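Local structure of Alpha/beta hydrolase (Streptomyces albidoflavus, 6KSU) at residues A30-L34 / R365-A369; G259-V265 / A345-T349; E300-L304 / Q462-R466; D319-H325 / L336-R342. The protein probably catalyses the macrolactamization that releases non-ribosomal peptides, joining ends of opposite chirality, as a stand-alone cyclase of the penicillin-binding protein type. All coordinates share one frame; numbering follows the deposited sequence.

Contact 1 (A30-L34 / R365-A369); sequences AVGAL and RLPEA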
loop_
_atom_site.group_PDB
_atom_site.type_symbol
_atom_site.label_atom_id
_atom_site.label_comp_id
_atom_site.label_asym_id
_atom_site.label_seq_id
_atom_site.Cartn_x
_atom_site.Cartn_y
_atom_site.Cartn_z
ATOM N N ALA A 30 16.440 -15.228 -18.322
ATOM C CA ALA A 30 15.027 -15.317 -18.657
ATOM C C ALA A 30 14.226 -14.202 -18.006
ATOM O O ALA A 30 13.265 -13.709 -18.598
ATOM C CB ALA A 30 14.474 -16.679 -18.252
ATOM N N VAL A 31 14.598 -13.780 -16.801
ATOM C CA VAL A 31 13.815 -12.736 -16.147
ATOM C C VAL A 31 14.003 -11.411 -16.877
ATOM O O VAL A 31 13.029 -10.759 -17.280
ATOM C CB VAL A 31 14.180 -12.631 -14.654
ATOM C CG1 VAL A 31 13.732 -11.287 -14.078
ATOM C CG2 VAL A 31 13.546 -13.751 -13.877
ATOM N N GLY A 32 15.257 -11.007 -17.079
ATOM C CA GLY A 32 15.516 -9.811 -17.865
ATOM C C GLY A 32 14.861 -9.852 -19.233
ATOM O O GLY A 32 14.264 -8.866 -19.679
ATOM N N ALA A 33 14.961 -10.991 -19.917
ATOM C CA ALA A 33 14.316 -11.106 -21.219
ATOM C C ALA A 33 12.805 -11.015 -21.083
ATOM O O ALA A 33 12.141 -10.402 -21.927
ATOM C CB ALA A 33 14.719 -12.415 -21.897
ATOM N N LEU A 34 12.251 -11.576 -20.009
ATOM C CA LEU A 34 10.818 -11.471 -19.774
ATOM C C LEU A 34 10.424 -10.028 -19.492
ATOM O O LEU A 34 9.490 -9.494 -20.108
ATOM C CB LEU A 34 10.416 -12.377 -18.617
ATOM C CG LEU A 34 8.907 -12.495 -18.445
ATOM C CD1 LEU A 34 8.336 -13.281 -19.622
ATOM C CD2 LEU A 34 8.556 -13.133 -17.124
ATOM N N ARG A 365 3.758 -14.542 -15.629
ATOM C CA ARG A 365 4.778 -15.121 -16.501
ATOM C C ARG A 365 6.100 -15.428 -15.803
ATOM O O ARG A 365 6.803 -16.355 -16.226
ATOM C CB ARG A 365 5.012 -14.198 -17.697
ATOM C CG ARG A 365 3.738 -14.036 -18.511
ATOM C CD ARG A 365 3.970 -13.964 -20.009
ATOM N NE ARG A 365 5.089 -14.788 -20.431
ATOM C CZ ARG A 365 5.793 -14.556 -21.530
ATOM N NH1 ARG A 365 5.466 -13.537 -22.319
ATOM N NH2 ARG A 365 6.817 -15.345 -21.836
ATOM N N LEU A 366 6.447 -14.715 -14.714
ATOM C CA LEU A 366 7.652 -15.058 -13.955
ATOM C C LEU A 366 7.708 -16.514 -13.487
ATOM O O LEU A 366 8.813 -17.012 -13.224
ATOM C CB LEU A 366 7.819 -14.142 -12.735
ATOM C CG LEU A 366 8.293 -12.684 -12.902
ATOM C CD1 LEU A 366 7.946 -11.897 -11.629
ATOM C CD2 LEU A 366 9.783 -12.602 -13.196
ATOM N N PRO A 367 6.587 -17.241 -13.335
ATOM C CA PRO A 367 6.728 -18.678 -13.033
ATOM C C PRO A 367 7.586 -19.432 -14.034
ATOM O O PRO A 367 8.228 -20.417 -13.651
ATOM C CB PRO A 367 5.280 -19.178 -13.032
ATOM C CG PRO A 367 4.520 -18.014 -12.494
ATOM C CD PRO A 367 5.209 -16.782 -13.055
ATOM N N GLU A 368 7.656 -18.992 -15.291
ATOM C CA GLU A 368 8.525 -19.668 -16.245
ATOM C C GLU A 368 10.018 -19.398 -15.995
ATOM O O GLU A 368 10.847 -19.763 -16.832
ATOM C CB GLU A 368 8.121 -19.306 -17.680
ATOM C CG GLU A 368 8.693 -18.038 -18.254
ATOM C CD GLU A 368 7.924 -17.579 -19.488
ATOM O OE1 GLU A 368 6.710 -17.901 -19.591
ATOM O OE2 GLU A 368 8.532 -16.900 -20.348
ATOM N N ALA A 369 10.379 -18.811 -14.846
ATOM C CA ALA A 369 11.753 -18.838 -14.356
ATOM C C ALA A 369 11.831 -19.245 -12.884
ATOM O O ALA A 369 12.826 -18.936 -12.214
ATOM C CB ALA A 369 12.438 -17.486 -14.570
#
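Ala30 and Ala369 are the closest CA pair, 6.5 Å apart, where one flank of helix 23-41 meets the turn that follows helix 355-365. Leu366 and Pro367 form a short 3-10 step in that turn, and the backbone bond from Ala369 N to Leu366 O (2.9 Å) curls the chain so that the methyl of Ala369 faces the helix. This CB lies 4.0 Å from Val31 CG2, which also meets Leu366 CD2. In the beta-lactamase and penicillin-binding protein fold these two helices pack on one face of the central antiparallel sheet, and the contact joins the middle of the N-terminal helix to the C-terminal end of helix 355-365 and the turn after it. Leu34 contributes both of its branches. With CG anti to the backbone N (chi1 -171°), CD2 reaches the backbone at Leu366 N (3.6 Å), while CD1 sits over the centre of one face of the Arg365 guanidinium, 3.4 Å from CZ. The edge of that flat group is taken by Glu368: Arg365 NH2 donates to OE2 at 2.8 Å, on the syn side and 22° out of the carboxylate plane. Glu368 OE2 itself comes 3.7 Å from Leu34 CD1.

Contact 2 (G259-V265 / A345-T349); sequences GSATDLV and ALALT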
loop_
_atom_site.group_PDB
_atom_site.type_symbol
_atom_site.label_atom_id
_atom_site.label_comp_id
_atom_site.label_asym_id
_atom_site.label_seq_id
_atom_site.Cartn_x
_atom_site.Cartn_y
_atom_site.Cartn_z
ATOM N N GLY A 259 12.170 6.385 -4.745
ATOM C CA GLY A 259 13.415 5.653 -4.842
ATOM C C GLY A 259 13.327 4.546 -5.859
ATOM O O GLY A 259 12.380 4.476 -6.650
ATOM N N SER A 260 14.296 3.643 -5.791
ATOM C CA SER A 260 14.484 2.652 -6.834
ATOM C C SER A 260 13.956 1.285 -6.436
ATOM O O SER A 260 13.813 0.955 -5.259
ATOM C CB SER A 260 15.964 2.515 -7.185
ATOM O OG SER A 260 16.530 1.560 -6.326
ATOM N N ALA A 261 13.740 0.460 -7.454
ATOM C CA ALA A 261 13.484 -0.957 -7.217
ATOM C C ALA A 261 14.537 -1.549 -6.300
ATOM O O ALA A 261 14.224 -2.325 -5.397
ATOM C CB ALA A 261 13.466 -1.720 -8.550
ATOM N N THR A 262 15.807 -1.208 -6.538
ATOM C CA THR A 262 16.904 -1.800 -5.780
ATOM C C THR A 262 16.889 -1.336 -4.329
ATOM O O THR A 262 17.211 -2.115 -3.424
ATOM C CB THR A 262 18.230 -1.451 -6.459
ATOM O OG1 THR A 262 18.350 -2.238 -7.644
ATOM C CG2 THR A 262 19.443 -1.738 -5.549
ATOM N N ASP A 263 16.532 -0.068 -4.094
ATOM C CA ASP A 263 16.339 0.429 -2.728
ATOM C C ASP A 263 15.325 -0.431 -1.958
ATOM O O ASP A 263 15.567 -0.811 -0.807
ATOM C CB ASP A 263 15.890 1.910 -2.749
ATOM C CG ASP A 263 16.955 2.858 -3.317
ATOM O OD1 ASP A 263 18.149 2.464 -3.367
ATOM O OD2 ASP A 263 16.614 4.002 -3.714
ATOM N N LEU A 264 14.186 -0.762 -2.595
ATOM C CA LEU A 264 13.147 -1.528 -1.918
ATOM C C LEU A 264 13.609 -2.939 -1.608
ATOM O O LEU A 264 13.259 -3.495 -0.557
ATOM C CB LEU A 264 11.873 -1.590 -2.761
ATOM C CG LEU A 264 11.031 -0.334 -2.963
ATOM C CD1 LEU A 264 9.847 -0.668 -3.884
ATOM C CD2 LEU A 264 10.515 0.225 -1.644
ATOM N N VAL A 265 14.350 -3.553 -2.532
ATOM C CA VAL A 265 14.915 -4.875 -2.259
ATOM C C VAL A 265 15.906 -4.792 -1.095
ATOM O O VAL A 265 15.939 -5.664 -0.219
ATOM C CB VAL A 265 15.560 -5.449 -3.537
ATOM C CG1 VAL A 265 16.358 -6.703 -3.245
ATOM C CG2 VAL A 265 14.481 -5.743 -4.592
ATOM N N ALA A 345 13.423 -11.546 -2.678
ATOM C CA ALA A 345 12.742 -10.263 -2.726
ATOM C C ALA A 345 12.843 -9.706 -4.135
ATOM O O ALA A 345 13.881 -9.830 -4.793
ATOM C CB ALA A 345 13.330 -9.268 -1.729
ATOM N N LEU A 346 11.757 -9.098 -4.593
ATOM C CA LEU A 346 11.731 -8.481 -5.904
ATOM C C LEU A 346 10.843 -7.252 -5.838
ATOM O O LEU A 346 9.830 -7.227 -5.132
ATOM C CB LEU A 346 11.243 -9.441 -6.990
ATOM C CG LEU A 346 9.830 -10.027 -7.064
ATOM C CD1 LEU A 346 8.871 -9.072 -7.641
ATOM C CD2 LEU A 346 9.886 -11.202 -7.999
ATOM N N ALA A 347 11.244 -6.230 -6.552
ATOM C CA ALA A 347 10.558 -4.957 -6.542
ATOM C C ALA A 347 10.445 -4.499 -7.973
ATOM O O ALA A 347 11.338 -4.760 -8.785
ATOM C CB ALA A 347 11.294 -3.908 -5.717
ATOM N N LEU A 348 9.333 -3.845 -8.284
ATOM C CA LEU A 348 9.105 -3.325 -9.621
ATOM C C LEU A 348 8.693 -1.875 -9.475
ATOM O O LEU A 348 7.804 -1.570 -8.666
ATOM C CB LEU A 348 8.024 -4.140 -10.347
ATOM C CG LEU A 348 7.581 -3.654 -11.716
ATOM C CD1 LEU A 348 8.681 -3.862 -12.702
ATOM C CD2 LEU A 348 6.289 -4.328 -12.157
ATOM N N THR A 349 9.365 -0.976 -10.205
ATOM C CA THR A 349 8.873 0.389 -10.356
ATOM C C THR A 349 8.544 0.632 -11.823
ATOM O O THR A 349 9.209 0.100 -12.715
ATOM C CB THR A 349 9.850 1.449 -9.825
ATOM O OG1 THR A 349 11.135 1.379 -10.482
ATOM C CG2 THR A 349 10.031 1.294 -8.309
#
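Ala261 and Ala347 meet with CA atoms only 5.0 Å apart, where helix 261-268 lies against the central antiparallel sheet of the beta-lactamase-type domain. Helix segment and strand 345-349 run roughly antiparallel, at 151°, and their axes approach to 7.1 Å, a spacing that the small side chains on the strand permit. The tight part centres on the methyl of Ala347: its CB is 3.3 Å from Ala261 O and 3.8 Å from Leu264 CB. Val265 CG2, anti to the carbonyl carbon, closes over the same methyl and over Ala347 N. Toward the helix start the approach is less close, contacts at Thr349 beginning at 3.9 Å, from CG2 to Ala261 N. Thr349 OG1 is turned between its own backbone N and carbonyl carbon (chi1 58°) and bonds to Gln48 OE1, an acceptor shared with Ala261 N, so Gln48 ties strand and helix start together. On the more solvent-accessible side of the helix, Thr262 points away from the strand and neither it nor Asp263 touches it; Asp263 pairs with Arg225. A capping box fixes the first turn: Ser260 OG at the N-cap accepts from Asp263 N, and Ser260 N donates in return to Asp263 OD2 at 3.1 Å, from 50° out of the carboxylate plane.

Contact 3 (E300-L304 / Q462-R466); sequences EPFGL and QYGGR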
loop_
_atom_site.group_PDB
_atom_site.type_symbol
_atom_site.label_atom_id
_atom_site.label_comp_id
_atom_site.label_asym_id
_atom_site.label_seq_id
_atom_site.Cartn_x
_atom_site.Cartn_y
_atom_site.Cartn_z
ATOM N N GLU A 300 -9.485 -9.812 8.535
ATOM C CA GLU A 300 -9.039 -9.998 7.154
ATOM C C GLU A 300 -9.115 -8.688 6.362
ATOM O O GLU A 300 -10.135 -7.991 6.418
ATOM C CB GLU A 300 -9.873 -11.085 6.469
ATOM C CG GLU A 300 -9.152 -11.771 5.295
ATOM C CD GLU A 300 -10.072 -12.121 4.107
ATOM O OE1 GLU A 300 -11.140 -12.734 4.336
ATOM O OE2 GLU A 300 -9.712 -11.792 2.945
ATOM N N PRO A 301 -8.046 -8.313 5.604
ATOM C CA PRO A 301 -8.104 -7.136 4.693
ATOM C C PRO A 301 -8.898 -7.448 3.432
ATOM O O PRO A 301 -8.357 -7.633 2.334
ATOM C CB PRO A 301 -6.618 -6.859 4.407
ATOM C CG PRO A 301 -5.935 -8.161 4.585
ATOM C CD PRO A 301 -6.748 -9.007 5.546
ATOM N N PHE A 302 -10.223 -7.495 3.592
ATOM C CA PHE A 302 -11.096 -8.063 2.570
ATOM C C PHE A 302 -11.042 -7.262 1.273
ATOM O O PHE A 302 -11.349 -6.069 1.252
ATOM C CB PHE A 302 -12.532 -8.132 3.101
ATOM C CG PHE A 302 -13.416 -9.000 2.289
ATOM C CD1 PHE A 302 -13.283 -10.378 2.347
ATOM C CD2 PHE A 302 -14.359 -8.449 1.449
ATOM C CE1 PHE A 302 -14.077 -11.192 1.589
ATOM C CE2 PHE A 302 -15.163 -9.256 0.681
ATOM C CZ PHE A 302 -15.017 -10.635 0.751
ATOM N N GLY A 303 -10.675 -7.928 0.186
ATOM C CA GLY A 303 -10.565 -7.276 -1.103
ATOM C C GLY A 303 -9.205 -6.691 -1.443
ATOM O O GLY A 303 -9.083 -6.027 -2.479
ATOM N N LEU A 304 -8.178 -6.906 -0.597
ATOM C CA LEU A 304 -6.808 -6.420 -0.815
ATOM C C LEU A 304 -5.751 -7.499 -0.616
ATOM O O LEU A 304 -4.875 -7.643 -1.466
ATOM C CB LEU A 304 -6.500 -5.231 0.107
ATOM C CG LEU A 304 -6.641 -3.800 -0.416
ATOM C CD1 LEU A 304 -5.942 -2.818 0.539
ATOM C CD2 LEU A 304 -6.110 -3.657 -1.858
ATOM N N GLN A 462 -17.354 -3.653 3.846
ATOM C CA GLN A 462 -15.981 -3.485 3.399
ATOM C C GLN A 462 -15.759 -4.107 2.022
ATOM O O GLN A 462 -16.350 -5.134 1.673
ATOM C CB GLN A 462 -14.955 -4.006 4.446
ATOM C CG GLN A 462 -14.963 -5.464 4.756
ATOM C CD GLN A 462 -14.001 -5.824 5.882
ATOM O OE1 GLN A 462 -13.814 -6.997 6.175
ATOM N NE2 GLN A 462 -13.388 -4.817 6.516
ATOM N N TYR A 463 -14.903 -3.434 1.244
ATOM C CA TYR A 463 -14.465 -3.803 -0.103
ATOM C C TYR A 463 -13.201 -3.019 -0.422
ATOM O O TYR A 463 -13.016 -1.905 0.073
ATOM C CB TYR A 463 -15.529 -3.496 -1.174
ATOM C CG TYR A 463 -15.660 -2.022 -1.556
ATOM C CD1 TYR A 463 -15.063 -1.526 -2.719
ATOM C CD2 TYR A 463 -16.394 -1.130 -0.768
ATOM C CE1 TYR A 463 -15.194 -0.188 -3.092
ATOM C CE2 TYR A 463 -16.522 0.223 -1.122
ATOM C CZ TYR A 463 -15.917 0.682 -2.298
ATOM O OH TYR A 463 -16.021 2.004 -2.685
ATOM N N GLY A 464 -12.362 -3.584 -1.292
ATOM C CA GLY A 464 -11.063 -2.972 -1.575
ATOM C C GLY A 464 -10.249 -2.686 -0.317
ATOM O O GLY A 464 -9.473 -1.731 -0.273
ATOM N N GLY A 465 -10.446 -3.488 0.731
ATOM C CA GLY A 465 -9.766 -3.306 2.001
ATOM C C GLY A 465 -10.159 -2.079 2.796
ATOM O O GLY A 465 -9.555 -1.831 3.839
ATOM N N ARG A 466 -11.143 -1.293 2.357
ATOM C CA ARG A 466 -11.662 -0.215 3.189
ATOM C C ARG A 466 -12.964 -0.650 3.856
ATOM O O ARG A 466 -13.713 -1.454 3.303
ATOM C CB ARG A 466 -11.915 1.056 2.371
ATOM C CG ARG A 466 -10.701 1.979 2.301
ATOM C CD ARG A 466 -9.732 1.512 1.216
ATOM N NE ARG A 466 -8.778 2.547 0.830
ATOM C CZ ARG A 466 -7.724 2.325 0.049
ATOM N NH1 ARG A 466 -7.520 1.096 -0.421
ATOM N NH2 ARG A 466 -6.874 3.319 -0.251
#
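The type I' turn from Tyr463 to Arg466 links the last two strands of the C-terminal eight-stranded antiparallel barrel, and it is by this hairpin tip that the barrel meets the loop 300-304 of the beta-lactamase-type domain. Phe302 O faces the tip and accepts from Gly465 N at 2.8 Å; the N-H...O angle of 140° and a donor tilted 30° from the carbonyl plane make it a bent bond. The backbones come very close here, with the CA atoms of Gly303 and Gly464 4.4 Å apart. Gly303, Gly464 and Gly465 all have positive phi, and with no side chains among them the two turning chains can touch main chain to main chain. An inverse gamma turn centred on Pro301 bends the loop just before Phe302. Side chains fill in at the two ends. Gln462 stretches along its extended chain to bring OE1 3.5 Å from Phe302 CB, and Arg448 NE holds that oxygen by a hydrogen bond. The Phe302 ring, with CG anti to the backbone N (chi1 -165°), lies with an edge toward Gln462 O. Tyr174, which would be the tyrosine of a YxN motif accompanying a putative SxxK motif, bonds to the Gly465 backbone and touches Leu304 and Arg466, so the barrel tip borders the probable catalytic pocket. Asp140 pairs with Arg466 NE. On the Leu304 side, CG lies 3.5 Å from Gly464 O, the same carbonyl oxygen that takes a weak bond from Arg466 NH1 at 3.4 Å, near the guanidinium plane.

Contact 4 (D319-H325 / L336-R342); sequences DGAWYGH and LRIHPDR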
loop_
_atom_site.group_PDB
_atom_site.type_symbol
_atom_site.label_atom_id
_atom_site.label_comp_id
_atom_site.label_asym_id
_atom_site.label_seq_id
_atom_site.Cartn_x
_atom_site.Cartn_y
_atom_site.Cartn_z
ATOM N N ASP A 319 3.769 -22.258 2.806
ATOM C CA ASP A 319 4.982 -22.140 2.024
ATOM C C ASP A 319 4.778 -21.216 0.841
ATOM O O ASP A 319 5.749 -20.634 0.346
ATOM C CB ASP A 319 5.438 -23.525 1.573
ATOM C CG ASP A 319 6.150 -24.280 2.681
ATOM O OD1 ASP A 319 5.846 -24.024 3.878
ATOM O OD2 ASP A 319 7.025 -25.109 2.350
ATOM N N GLY A 320 3.541 -21.046 0.398
ATOM C CA GLY A 320 3.234 -20.185 -0.722
ATOM C C GLY A 320 2.867 -18.773 -0.336
ATOM O O GLY A 320 2.350 -18.022 -1.164
ATOM N N ALA A 321 3.118 -18.388 0.905
ATOM C CA ALA A 321 2.756 -17.064 1.388
ATOM C C ALA A 321 3.831 -16.052 1.006
ATOM O O ALA A 321 5.013 -16.238 1.320
ATOM C CB ALA A 321 2.582 -17.093 2.906
ATOM N N TRP A 322 3.424 -14.975 0.343
ATOM C CA TRP A 322 4.334 -13.886 0.028
ATOM C C TRP A 322 3.882 -12.624 0.734
ATOM O O TRP A 322 2.686 -12.416 0.962
ATOM C CB TRP A 322 4.405 -13.597 -1.471
ATOM C CG TRP A 322 5.134 -14.625 -2.255
ATOM C CD1 TRP A 322 4.707 -15.891 -2.532
ATOM C CD2 TRP A 322 6.418 -14.481 -2.886
ATOM N NE1 TRP A 322 5.648 -16.548 -3.301
ATOM C CE2 TRP A 322 6.709 -15.707 -3.524
ATOM C CE3 TRP A 322 7.347 -13.441 -2.972
ATOM C CZ2 TRP A 322 7.886 -15.918 -4.243
ATOM C CZ3 TRP A 322 8.519 -13.653 -3.689
ATOM C CH2 TRP A 322 8.773 -14.883 -4.312
ATOM N N TYR A 323 4.851 -11.769 1.053
ATOM C CA TYR A 323 4.572 -10.523 1.734
ATOM C C TYR A 323 5.034 -9.362 0.873
ATOM O O TYR A 323 5.984 -9.490 0.098
ATOM C CB TYR A 323 5.245 -10.481 3.119
ATOM C CG TYR A 323 4.871 -11.682 3.965
ATOM C CD1 TYR A 323 3.792 -11.624 4.825
ATOM C CD2 TYR A 323 5.571 -12.887 3.857
ATOM C CE1 TYR A 323 3.419 -12.728 5.584
ATOM C CE2 TYR A 323 5.217 -13.990 4.608
ATOM C CZ TYR A 323 4.140 -13.908 5.478
ATOM O OH TYR A 323 3.771 -15.006 6.226
ATOM N N GLY A 324 4.359 -8.225 1.027
ATOM C CA GLY A 324 4.818 -7.019 0.382
ATOM C C GLY A 324 3.884 -5.843 0.545
ATOM O O GLY A 324 3.253 -5.675 1.592
ATOM N N HIS A 325 3.800 -5.021 -0.493
ATOM C CA HIS A 325 3.005 -3.802 -0.476
ATOM C C HIS A 325 2.909 -3.316 -1.908
ATOM O O HIS A 325 3.773 -3.612 -2.735
ATOM C CB HIS A 325 3.640 -2.724 0.413
ATOM C CG HIS A 325 2.643 -1.883 1.139
ATOM N ND1 HIS A 325 1.848 -0.956 0.498
ATOM C CD2 HIS A 325 2.320 -1.815 2.457
ATOM C CE1 HIS A 325 1.078 -0.351 1.388
ATOM N NE2 HIS A 325 1.341 -0.856 2.584
ATOM N N LEU A 336 6.342 -4.426 -4.257
ATOM C CA LEU A 336 7.382 -5.109 -3.504
ATOM C C LEU A 336 6.859 -6.460 -3.038
ATOM O O LEU A 336 5.701 -6.576 -2.614
ATOM C CB LEU A 336 7.833 -4.279 -2.285
ATOM C CG LEU A 336 8.689 -5.020 -1.253
ATOM C CD1 LEU A 336 10.021 -5.454 -1.858
ATOM C CD2 LEU A 336 8.925 -4.131 -0.068
ATOM N N ARG A 337 7.718 -7.481 -3.098
ATOM C CA ARG A 337 7.316 -8.827 -2.703
ATOM C C ARG A 337 8.491 -9.540 -2.067
ATOM O O ARG A 337 9.596 -9.533 -2.623
ATOM C CB ARG A 337 6.805 -9.647 -3.897
ATOM C CG ARG A 337 5.517 -9.138 -4.488
ATOM C CD ARG A 337 4.318 -9.337 -3.538
ATOM N NE ARG A 337 3.052 -9.024 -4.194
ATOM C CZ ARG A 337 2.569 -7.791 -4.349
ATOM N NH1 ARG A 337 3.235 -6.747 -3.865
ATOM N NH2 ARG A 337 1.399 -7.595 -4.956
ATOM N N ILE A 338 8.237 -10.185 -0.926
ATOM C CA ILE A 338 9.272 -10.816 -0.109
ATOM C C ILE A 338 8.829 -12.229 0.235
ATOM O O ILE A 338 7.695 -12.435 0.680
ATOM C CB ILE A 338 9.511 -10.035 1.191
ATOM C CG1 ILE A 338 9.855 -8.571 0.915
ATOM C CG2 ILE A 338 10.536 -10.722 2.032
ATOM C CD1 ILE A 338 9.747 -7.704 2.126
ATOM N N HIS A 339 9.716 -13.198 0.063
ATOM C CA HIS A 339 9.470 -14.551 0.556
ATOM C C HIS A 339 10.576 -14.873 1.540
ATOM O O HIS A 339 11.651 -15.337 1.128
ATOM C CB HIS A 339 9.436 -15.589 -0.559
ATOM C CG HIS A 339 8.917 -16.923 -0.114
ATOM N ND1 HIS A 339 9.681 -17.820 0.606
ATOM C CD2 HIS A 339 7.709 -17.509 -0.278
ATOM C CE1 HIS A 339 8.973 -18.909 0.846
ATOM N NE2 HIS A 339 7.771 -18.744 0.321
ATOM N N PRO A 340 10.360 -14.663 2.840
ATOM C CA PRO A 340 11.473 -14.802 3.789
ATOM C C PRO A 340 12.140 -16.164 3.741
ATOM O O PRO A 340 13.382 -16.244 3.786
ATOM C CB PRO A 340 10.815 -14.535 5.145
ATOM C CG PRO A 340 9.584 -13.767 4.804
ATOM C CD PRO A 340 9.105 -14.276 3.503
ATOM N N ASP A 341 11.364 -17.239 3.602
ATOM C CA ASP A 341 11.980 -18.544 3.814
ATOM C C ASP A 341 12.886 -18.925 2.655
ATOM O O ASP A 341 13.938 -19.542 2.869
ATOM C CB ASP A 341 10.914 -19.607 4.086
ATOM C CG ASP A 341 10.357 -19.505 5.501
ATOM O OD1 ASP A 341 10.778 -18.591 6.244
ATOM O OD2 ASP A 341 9.512 -20.341 5.879
ATOM N N ARG A 342 12.526 -18.526 1.442
ATOM C CA ARG A 342 13.384 -18.723 0.286
ATOM C C ARG A 342 14.390 -17.588 0.083
ATOM O O ARG A 342 15.131 -17.614 -0.903
ATOM C CB ARG A 342 12.519 -18.902 -0.967
ATOM C CG ARG A 342 11.633 -20.132 -0.915
ATOM C CD ARG A 342 10.586 -20.154 -2.034
ATOM N NE ARG A 342 11.235 -20.125 -3.339
ATOM C CZ ARG A 342 10.601 -19.990 -4.496
ATOM N NH1 ARG A 342 9.278 -19.882 -4.525
ATOM N NH2 ARG A 342 11.296 -19.972 -5.630
#
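Tyr323 and Ile338 form a hydrogen-bonded pair of the antiparallel hairpin made by strands 322-329 and 332-339: Tyr323 N donates to Ile338 O at 2.9 Å, and Ile338 N returns a bond to Tyr323 O. His325 and Leu336 repeat the pattern. Between them Gly324 faces Arg337 with CA atoms 4.4 Å apart, and Gly324 CA makes a CA-H...O contact with Leu336 O. That oxygen is shared, for His325 N and Arg337 NH1 (2.8 Å) reach it from opposite faces of its carbonyl plane; Asp326 adds a salt bridge to the same NH1.

Beyond the paired strands, His339 packs on Trp322. Its CB lies over the six-membered ring, 3.7 Å from the centroid; with CG anti to the backbone N (chi1 -168°), the imidazole is carried on toward Asp319 O and turns an edge to the face of the five-membered ring, planes at 64°. Two backbone groups hold the imidazole: NE2 donates almost straight to Asp319 O at 2.8 Å, and ND1 accepts from Arg342 N at 3.0 Å. Further out, Arg342 pairs with Asp372, and its NE bonds a malonate ion, probably from the crystallisation liquor. At the other end His325 touches Ser83 and Lys86 of a putative SxxK motif, and Tyr174, probably of the accompanying YxN motif. Because NE2 donates while ND1 accepts, the bonding is consistent with a neutral His339 carrying its proton on NE2.

How the contacts relate
Contacts 2 and 4 belong to the buried core of the beta-lactamase-type domain and share its sheet: strands 332-339 and 344-350 are neighbours, joined by a probable bond from Arg337 N to Leu346 O at 2.9 Å. Contact 1, partly buried, has its centre about 25 Å from the chain centre, yet touches contact 2 where Leu366 CD1 packs on Leu346 CD2 (4.2 Å). Contact 3, partly buried, joins the barrel to this domain and touches none of the others, though its nearest atoms come to about 7 Å from contact 4. Chemistry follows place: methyl packing makes up contact 2 and, with a surface salt bridge, contact 1; strand bonds and an aromatic pair contact 4; glycine-rich backbone contact 3.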